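Local structure of alcohol dehydrogenase, zinc-containing (Thermotoga maritima, 1VJ0) at residues A[75-87]-A[97-109]. The protein is a zinc-containing member of the medium-chain alcohol dehydrogenase family that probably catalyses oxidation-reduction reactions such as the interconversion of alcohols and carbonyl compounds. Numbering follows the deposited sequence.
Sequences LGHEGAGRVVEVN and LLKPGDLIVWNRG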
ATOM      1  N   LEU A  75      15.494 -20.595 -29.797  1.00 26.02           N
ATOM      2  CA  LEU A  75      15.078 -19.315 -29.279  1.00 25.42           C
ATOM      3  C   LEU A  75      13.571 -19.229 -29.336  1.00 26.07           C
ATOM      4  O   LEU A  75      12.899 -20.150 -29.864  1.00 24.57           O
ATOM      5  CB  LEU A  75      15.713 -18.169 -30.062  1.00 25.99           C
ATOM      6  CG  LEU A  75      17.227 -18.042 -29.995  1.00 26.70           C
ATOM      7  CD1 LEU A  75      17.693 -17.088 -31.070  1.00 29.38           C
ATOM      8  CD2 LEU A  75      17.671 -17.588 -28.643  1.00 26.17           C
ATOM      9  N   GLY A  76      13.058 -18.111 -28.803  1.00 26.10           N
ATOM     10  CA  GLY A  76      11.636 -17.790 -28.863  1.00 26.51           C
ATOM     11  C   GLY A  76      11.029 -17.985 -27.493  1.00 26.45           C
ATOM     12  O   GLY A  76      10.831 -19.114 -27.076  1.00 26.55           O
ATOM     13  N   HIS A  77      10.745 -16.894 -26.797  1.00 26.87           N
ATOM     14  CA  HIS A  77      10.155 -16.953 -25.453  1.00 28.08           C
ATOM     15  C   HIS A  77       8.738 -16.352 -25.396  1.00 29.64           C
ATOM     16  O   HIS A  77       8.169 -16.147 -24.309  1.00 29.40           O
ATOM     17  CB  HIS A  77      11.099 -16.268 -24.465  1.00 28.99           C
ATOM     18  CG  HIS A  77      11.440 -14.859 -24.827  1.00 28.25           C
ATOM     19  ND1 HIS A  77      12.541 -14.531 -25.593  1.00 27.63           N
ATOM     20  CD2 HIS A  77      10.832 -13.686 -24.510  1.00 29.55           C
ATOM     21  CE1 HIS A  77      12.581 -13.216 -25.757  1.00 29.47           C
ATOM     22  NE2 HIS A  77      11.553 -12.682 -25.113  1.00 30.82           N
ATOM     23  N   GLU A  78       8.189 -16.041 -26.571  1.00 29.78           N
ATOM     24  CA  GLU A  78       6.854 -15.476 -26.711  1.00 31.38           C
ATOM     25  C   GLU A  78       6.043 -16.465 -27.597  1.00 31.15           C
ATOM     26  O   GLU A  78       6.268 -16.557 -28.821  1.00 29.23           O
ATOM     27  CB  GLU A  78       6.961 -14.119 -27.450  1.00 32.75           C
ATOM     28  CG  GLU A  78       7.686 -12.985 -26.694  1.00 35.73           C
ATOM     29  CD  GLU A  78       8.027 -11.746 -27.555  1.00 34.04           C
ATOM     30  OE1 GLU A  78       7.277 -11.289 -28.459  1.00 39.20           O
ATOM     31  OE2 GLU A  78       9.085 -11.211 -27.330  1.00 41.63           O
ATOM     32  N   GLY A  79       5.072 -17.149 -26.990  1.00 30.71           N
ATOM     33  CA  GLY A  79       4.323 -18.177 -27.650  1.00 31.58           C
ATOM     34  C   GLY A  79       2.857 -18.350 -27.275  1.00 31.46           C
ATOM     35  O   GLY A  79       2.420 -18.024 -26.164  1.00 32.38           O
ATOM     36  N   ALA A  80       2.092 -18.816 -28.246  1.00 30.34           N
ATOM     37  CA  ALA A  80       0.714 -19.277 -28.021  1.00 29.93           C
ATOM     38  C   ALA A  80       0.540 -20.504 -28.844  1.00 29.55           C
ATOM     39  O   ALA A  80       1.132 -20.631 -29.920  1.00 29.05           O
ATOM     40  CB  ALA A  80      -0.283 -18.225 -28.418  1.00 29.79           C
ATOM     41  N   GLY A  81      -0.256 -21.437 -28.357  1.00 29.03           N
ATOM     42  CA  GLY A  81      -0.517 -22.631 -29.137  1.00 28.85           C
ATOM     43  C   GLY A  81      -1.676 -23.512 -28.654  1.00 27.39           C
ATOM     44  O   GLY A  81      -2.574 -23.081 -27.937  1.00 27.25           O
ATOM     45  N   ARG A  82      -1.631 -24.746 -29.103  1.00 27.07           N
ATOM     46  CA  ARG A  82      -2.672 -25.699 -28.936  1.00 27.55           C
ATOM     47  C   ARG A  82      -2.134 -26.937 -28.259  1.00 27.29           C
ATOM     48  O   ARG A  82      -1.100 -27.491 -28.675  1.00 26.24           O
ATOM     49  CB  ARG A  82      -3.233 -26.068 -30.304  1.00 27.31           C
ATOM     50  CG  ARG A  82      -4.398 -27.022 -30.243  1.00 27.75           C
ATOM     51  CD  ARG A  82      -4.872 -27.539 -31.585  1.00 34.05           C
ATOM     52  NE  ARG A  82      -5.518 -26.484 -32.381  1.00 39.31           N
ATOM     53  CZ  ARG A  82      -5.081 -26.033 -33.566  1.00 43.61           C
ATOM     54  NH1 ARG A  82      -3.991 -26.533 -34.155  1.00 45.49           N
ATOM     55  NH2 ARG A  82      -5.762 -25.062 -34.187  1.00 45.94           N
ATOM     56  N   VAL A  83      -2.866 -27.395 -27.253  1.00 27.70           N
ATOM     57  CA  VAL A  83      -2.476 -28.586 -26.487  1.00 27.05           C
ATOM     58  C   VAL A  83      -2.548 -29.811 -27.390  1.00 26.09           C
ATOM     59  O   VAL A  83      -3.576 -30.085 -28.027  1.00 26.04           O
ATOM     60  CB  VAL A  83      -3.353 -28.766 -25.192  1.00 26.35           C
ATOM     61  CG1 VAL A  83      -2.991 -30.027 -24.477  1.00 28.30           C
ATOM     62  CG2 VAL A  83      -3.149 -27.614 -24.267  1.00 28.18           C
ATOM     63  N   VAL A  84      -1.458 -30.573 -27.437  1.00 25.34           N
ATOM     64  CA  VAL A  84      -1.437 -31.837 -28.145  1.00 26.09           C
ATOM     65  C   VAL A  84      -1.645 -32.954 -27.138  1.00 26.36           C
ATOM     66  O   VAL A  84      -2.502 -33.793 -27.323  1.00 26.07           O
ATOM     67  CB  VAL A  84      -0.108 -32.060 -28.955  1.00 26.82           C
ATOM     68  CG1 VAL A  84      -0.092 -33.433 -29.664  1.00 28.46           C
ATOM     69  CG2 VAL A  84       0.091 -30.945 -29.956  1.00 26.47           C
ATOM     70  N   GLU A  85      -0.843 -32.973 -26.089  1.00 27.14           N
ATOM     71  CA  GLU A  85      -0.991 -33.956 -25.077  1.00 28.79           C
ATOM     72  C   GLU A  85      -0.456 -33.466 -23.728  1.00 27.72           C
ATOM     73  O   GLU A  85       0.339 -32.543 -23.638  1.00 27.00           O
ATOM     74  CB  GLU A  85      -0.375 -35.283 -25.548  1.00 30.29           C
ATOM     75  CG  GLU A  85       1.105 -35.420 -25.407  1.00 33.54           C
ATOM     76  CD  GLU A  85       1.647 -36.743 -25.972  1.00 33.65           C
ATOM     77  OE1 GLU A  85       1.361 -37.065 -27.151  1.00 38.45           O
ATOM     78  OE2 GLU A  85       2.378 -37.475 -25.218  1.00 41.30           O
ATOM     79  N   VAL A  86      -0.986 -34.063 -22.682  1.00 27.74           N
ATOM     80  CA  VAL A  86      -0.587 -33.837 -21.328  1.00 27.77           C
ATOM     81  C   VAL A  86      -0.211 -35.184 -20.766  1.00 28.16           C
ATOM     82  O   VAL A  86      -1.003 -36.118 -20.781  1.00 27.14           O
ATOM     83  CB  VAL A  86      -1.735 -33.297 -20.425  1.00 27.64           C
ATOM     84  CG1 VAL A  86      -1.206 -32.951 -19.075  1.00 26.72           C
ATOM     85  CG2 VAL A  86      -2.406 -32.059 -21.046  1.00 30.46           C
ATOM     86  N   ASN A  87       0.999 -35.266 -20.244  1.00 29.10           N
ATOM     87  CA  ASN A  87       1.495 -36.493 -19.591  1.00 30.10           C
ATOM     88  C   ASN A  87       1.010 -36.525 -18.122  1.00 29.71           C
ATOM     89  O   ASN A  87       1.718 -36.059 -17.263  1.00 32.22           O
ATOM     90  CB  ASN A  87       3.043 -36.517 -19.645  1.00 30.31           C
ATOM     91  CG  ASN A  87       3.637 -37.635 -18.804  1.00 35.26           C
ATOM     92  OD1 ASN A  87       3.169 -37.880 -17.678  1.00 41.44           O
ATOM     93  ND2 ASN A  87       4.678 -38.296 -19.315  1.00 37.08           N
ATOM     94  N   LEU A  97      -8.949 -28.029 -16.243  1.00 28.65           N
ATOM     95  CA  LEU A  97      -8.188 -29.118 -16.803  1.00 29.77           C
ATOM     96  C   LEU A  97      -7.948 -28.968 -18.303  1.00 29.14           C
ATOM     97  O   LEU A  97      -8.878 -28.854 -19.069  1.00 30.58           O
ATOM     98  CB  LEU A  97      -8.900 -30.465 -16.555  1.00 30.34           C
ATOM     99  CG  LEU A  97      -8.598 -31.132 -15.215  1.00 35.61           C
ATOM    100  CD1 LEU A  97      -9.567 -32.320 -14.944  1.00 37.27           C
ATOM    101  CD2 LEU A  97      -7.161 -31.599 -15.145  1.00 37.01           C
ATOM    102  N   LEU A  98      -6.683 -28.986 -18.698  1.00 28.88           N
ATOM    103  CA  LEU A  98      -6.288 -28.913 -20.095  1.00 28.34           C
ATOM    104  C   LEU A  98      -6.586 -30.254 -20.748  1.00 29.89           C
ATOM    105  O   LEU A  98      -6.413 -31.336 -20.109  1.00 29.44           O
ATOM    106  CB  LEU A  98      -4.779 -28.604 -20.213  1.00 28.69           C
ATOM    107  CG  LEU A  98      -4.305 -27.253 -19.626  1.00 29.57           C
ATOM    108  CD1 LEU A  98      -2.826 -26.995 -19.975  1.00 30.84           C
ATOM    109  CD2 LEU A  98      -5.142 -26.090 -20.071  1.00 33.78           C
ATOM    110  N   LYS A  99      -7.043 -30.175 -22.007  1.00 29.77           N
ATOM    111  CA  LYS A  99      -7.261 -31.315 -22.855  1.00 29.68           C
ATOM    112  C   LYS A  99      -6.712 -31.053 -24.260  1.00 28.35           C
ATOM    113  O   LYS A  99      -6.523 -29.886 -24.639  1.00 29.02           O
ATOM    114  CB  LYS A  99      -8.762 -31.643 -22.893  1.00 30.21           C
ATOM    115  CG  LYS A  99      -9.630 -30.516 -23.302  1.00 31.08           C
ATOM    116  CD  LYS A  99     -11.126 -30.927 -23.426  1.00 33.32           C
ATOM    117  CE  LYS A  99     -11.985 -29.741 -23.984  1.00 34.47           C
ATOM    118  NZ  LYS A  99     -11.648 -28.420 -23.363  1.00 34.49           N
ATOM    119  N   PRO A 100      -6.420 -32.112 -25.018  1.00 27.44           N
ATOM    120  CA  PRO A 100      -5.911 -31.957 -26.395  1.00 27.35           C
ATOM    121  C   PRO A 100      -6.847 -31.052 -27.191  1.00 27.31           C
ATOM    122  O   PRO A 100      -8.056 -31.185 -27.096  1.00 24.93           O
ATOM    123  CB  PRO A 100      -5.917 -33.390 -26.956  1.00 27.18           C
ATOM    124  CG  PRO A 100      -5.823 -34.269 -25.728  1.00 27.35           C
ATOM    125  CD  PRO A 100      -6.530 -33.522 -24.621  1.00 27.66           C
ATOM    126  N   GLY A 101      -6.304 -30.105 -27.917  1.00 28.12           N
ATOM    127  CA  GLY A 101      -7.158 -29.174 -28.655  1.00 28.12           C
ATOM    128  C   GLY A 101      -7.353 -27.819 -27.978  1.00 27.69           C
ATOM    129  O   GLY A 101      -7.747 -26.851 -28.656  1.00 27.92           O
ATOM    130  N   ASP A 102      -7.147 -27.723 -26.657  1.00 26.66           N
ATOM    131  CA  ASP A 102      -7.225 -26.427 -25.985  1.00 26.12           C
ATOM    132  C   ASP A 102      -6.206 -25.427 -26.517  1.00 26.42           C
ATOM    133  O   ASP A 102      -5.057 -25.785 -26.781  1.00 24.22           O
ATOM    134  CB  ASP A 102      -7.004 -26.547 -24.477  1.00 26.02           C
ATOM    135  CG  ASP A 102      -8.172 -27.215 -23.758  1.00 28.97           C
ATOM    136  OD1 ASP A 102      -9.278 -27.316 -24.319  1.00 28.58           O
ATOM    137  OD2 ASP A 102      -8.065 -27.690 -22.614  1.00 30.80           O
ATOM    138  N   LEU A 103      -6.620 -24.163 -26.621  1.00 25.88           N
ATOM    139  CA  LEU A 103      -5.700 -23.066 -26.955  1.00 26.29           C
ATOM    140  C   LEU A 103      -5.215 -22.521 -25.659  1.00 26.36           C
ATOM    141  O   LEU A 103      -5.997 -22.372 -24.707  1.00 27.33           O
ATOM    142  CB  LEU A 103      -6.382 -21.979 -27.790  1.00 25.97           C
ATOM    143  CG  LEU A 103      -6.997 -22.460 -29.113  1.00 27.93           C
ATOM    144  CD1 LEU A 103      -7.771 -21.365 -29.790  1.00 30.26           C
ATOM    145  CD2 LEU A 103      -5.941 -23.003 -30.064  1.00 28.34           C
ATOM    146  N   ILE A 104      -3.916 -22.249 -25.602  1.00 26.74           N
ATOM    147  CA  ILE A 104      -3.291 -21.721 -24.411  1.00 27.46           C
ATOM    148  C   ILE A 104      -2.243 -20.673 -24.685  1.00 27.46           C
ATOM    149  O   ILE A 104      -1.650 -20.604 -25.775  1.00 26.98           O
ATOM    150  CB  ILE A 104      -2.665 -22.884 -23.566  1.00 28.51           C
ATOM    151  CG1 ILE A 104      -1.503 -23.575 -24.306  1.00 27.45           C
ATOM    152  CG2 ILE A 104      -3.742 -23.848 -23.185  1.00 27.14           C
ATOM    153  CD1 ILE A 104      -0.634 -24.486 -23.375  1.00 28.42           C
ATOM    154  N   VAL A 105      -2.014 -19.855 -23.665  1.00 27.14           N
ATOM    155  CA  VAL A 105      -0.812 -19.088 -23.550  1.00 27.09           C
ATOM    156  C   VAL A 105      -0.216 -19.396 -22.164  1.00 27.90           C
ATOM    157  O   VAL A 105      -0.860 -20.027 -21.317  1.00 28.24           O
ATOM    158  CB  VAL A 105      -1.030 -17.575 -23.738  1.00 28.09           C
ATOM    159  CG1 VAL A 105      -1.452 -17.297 -25.132  1.00 31.14           C
ATOM    160  CG2 VAL A 105      -2.082 -17.022 -22.747  1.00 28.29           C
ATOM    161  N   TRP A 106       1.041 -19.005 -21.969  1.00 26.63           N
ATOM    162  CA  TRP A 106       1.744 -19.374 -20.774  1.00 27.35           C
ATOM    163  C   TRP A 106       2.803 -18.369 -20.410  1.00 27.41           C
ATOM    164  O   TRP A 106       3.322 -17.604 -21.251  1.00 25.98           O
ATOM    165  CB  TRP A 106       2.391 -20.778 -20.913  1.00 26.96           C
ATOM    166  CG  TRP A 106       3.363 -20.897 -22.051  1.00 27.82           C
ATOM    167  CD1 TRP A 106       4.719 -20.706 -21.989  1.00 28.78           C
ATOM    168  CD2 TRP A 106       3.080 -21.235 -23.426  1.00 27.68           C
ATOM    169  NE1 TRP A 106       5.280 -20.893 -23.223  1.00 28.51           N
ATOM    170  CE2 TRP A 106       4.303 -21.207 -24.126  1.00 28.29           C
ATOM    171  CE3 TRP A 106       1.924 -21.545 -24.126  1.00 26.04           C
ATOM    172  CZ2 TRP A 106       4.396 -21.482 -25.488  1.00 28.15           C
ATOM    173  CZ3 TRP A 106       2.012 -21.807 -25.490  1.00 29.34           C
ATOM    174  CH2 TRP A 106       3.248 -21.775 -26.156  1.00 27.93           C
ATOM    175  N   ASN A 107       3.136 -18.374 -19.137  1.00 27.57           N
ATOM    176  CA  ASN A 107       4.257 -17.547 -18.643  1.00 29.26           C
ATOM    177  C   ASN A 107       5.582 -18.221 -19.082  1.00 29.55           C
ATOM    178  O   ASN A 107       5.844 -19.397 -18.786  1.00 29.87           O
ATOM    179  CB  ASN A 107       4.154 -17.403 -17.090  1.00 29.27           C
ATOM    180  CG  ASN A 107       5.200 -16.471 -16.476  1.00 30.08           C
ATOM    181  OD1 ASN A 107       6.171 -16.047 -17.131  1.00 34.12           O
ATOM    182  ND2 ASN A 107       4.994 -16.138 -15.187  1.00 32.04           N
ATOM    183  N   ARG A 108       6.438 -17.458 -19.752  1.00 29.44           N
ATOM    184  CA  ARG A 108       7.732 -17.976 -20.223  1.00 30.04           C
ATOM    185  C   ARG A 108       8.669 -18.421 -19.117  1.00 29.60           C
ATOM    186  O   ARG A 108       9.537 -19.263 -19.330  1.00 30.40           O
ATOM    187  CB  ARG A 108       8.417 -16.887 -21.071  1.00 30.70           C
ATOM    188  CG  ARG A 108       8.885 -15.656 -20.324  1.00 30.99           C
ATOM    189  CD  ARG A 108       9.675 -14.748 -21.243  1.00 33.86           C
ATOM    190  NE  ARG A 108      10.205 -13.593 -20.558  1.00 34.97           N
ATOM    191  CZ  ARG A 108       9.478 -12.531 -20.236  1.00 36.71           C
ATOM    192  NH1 ARG A 108       8.228 -12.473 -20.553  1.00 41.00           N
ATOM    193  NH2 ARG A 108      10.016 -11.515 -19.583  1.00 37.75           N
ATOM    194  N   GLY A 109       8.491 -17.859 -17.919  1.00 29.87           N
ATOM    195  CA  GLY A 109       9.429 -18.070 -16.826  1.00 28.62           C
ATOM    196  C   GLY A 109       8.875 -18.965 -15.749  1.00 29.13           C
ATOM    197  O   GLY A 109       7.693 -18.866 -15.383  1.00 28.74           O
TER
HETATM  198  O   HOH W   1       7.295 -19.000 -23.748  1.00 26.72           O
HETATM  199  O   HOH W   2       4.704 -17.680 -23.789  1.00 28.76           O
HETATM  200  O   HOH W   3      -8.032 -26.442 -31.245  1.00 46.58           O
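The indole of W106 lies against the G79-G81 backbone: G79 C sits over one face, 3.6 Å from W106 CH2, and G81 N meets the ring edge near its plane, 3.7 Å from W106 CZ3. G79 O and a water lie above the ring plane toward its rim; this water accepts from G79 N and donates to W106 O. W106 CG is wedged between the backbone N and the carbonyl carbon (chi1 59°), which turns the six-membered ring onto the glycines; a side chain on G79 would run into W106 CZ2, so the position calls for glycine. Were W106 an alanine, a gap would probably open over G79 and beside G81, and a second water, weakly bonded to H77 O, would lose the indole N-H it weakly accepts from. H77 and R108 run side by side, imidazole and guanidinium planes 57° apart, with R108 CD 3.6 Å from H77 CD2; H77 binds the zinc together with E78, C55 and C178. Four backbone bonds join the segments antiparallel: G81 and I104 bond reciprocally, V83 N donates to D102 O (168° at the hydrogen), and G101 N, in the type II turn from K99 to D102, donates to V83 O at 2.7 Å. V83 CG2 meets I104 CG2 at 4.0 Å. R82 NE shares a water with G101 O, while its NH1 pairs with E48. The ladder belongs to the GroES-like domain: strand 78-86 pairs on with 45-54, strand 103-106 with 161-164, W106 packs on strand 152-155, and H77 touches helix 56-62.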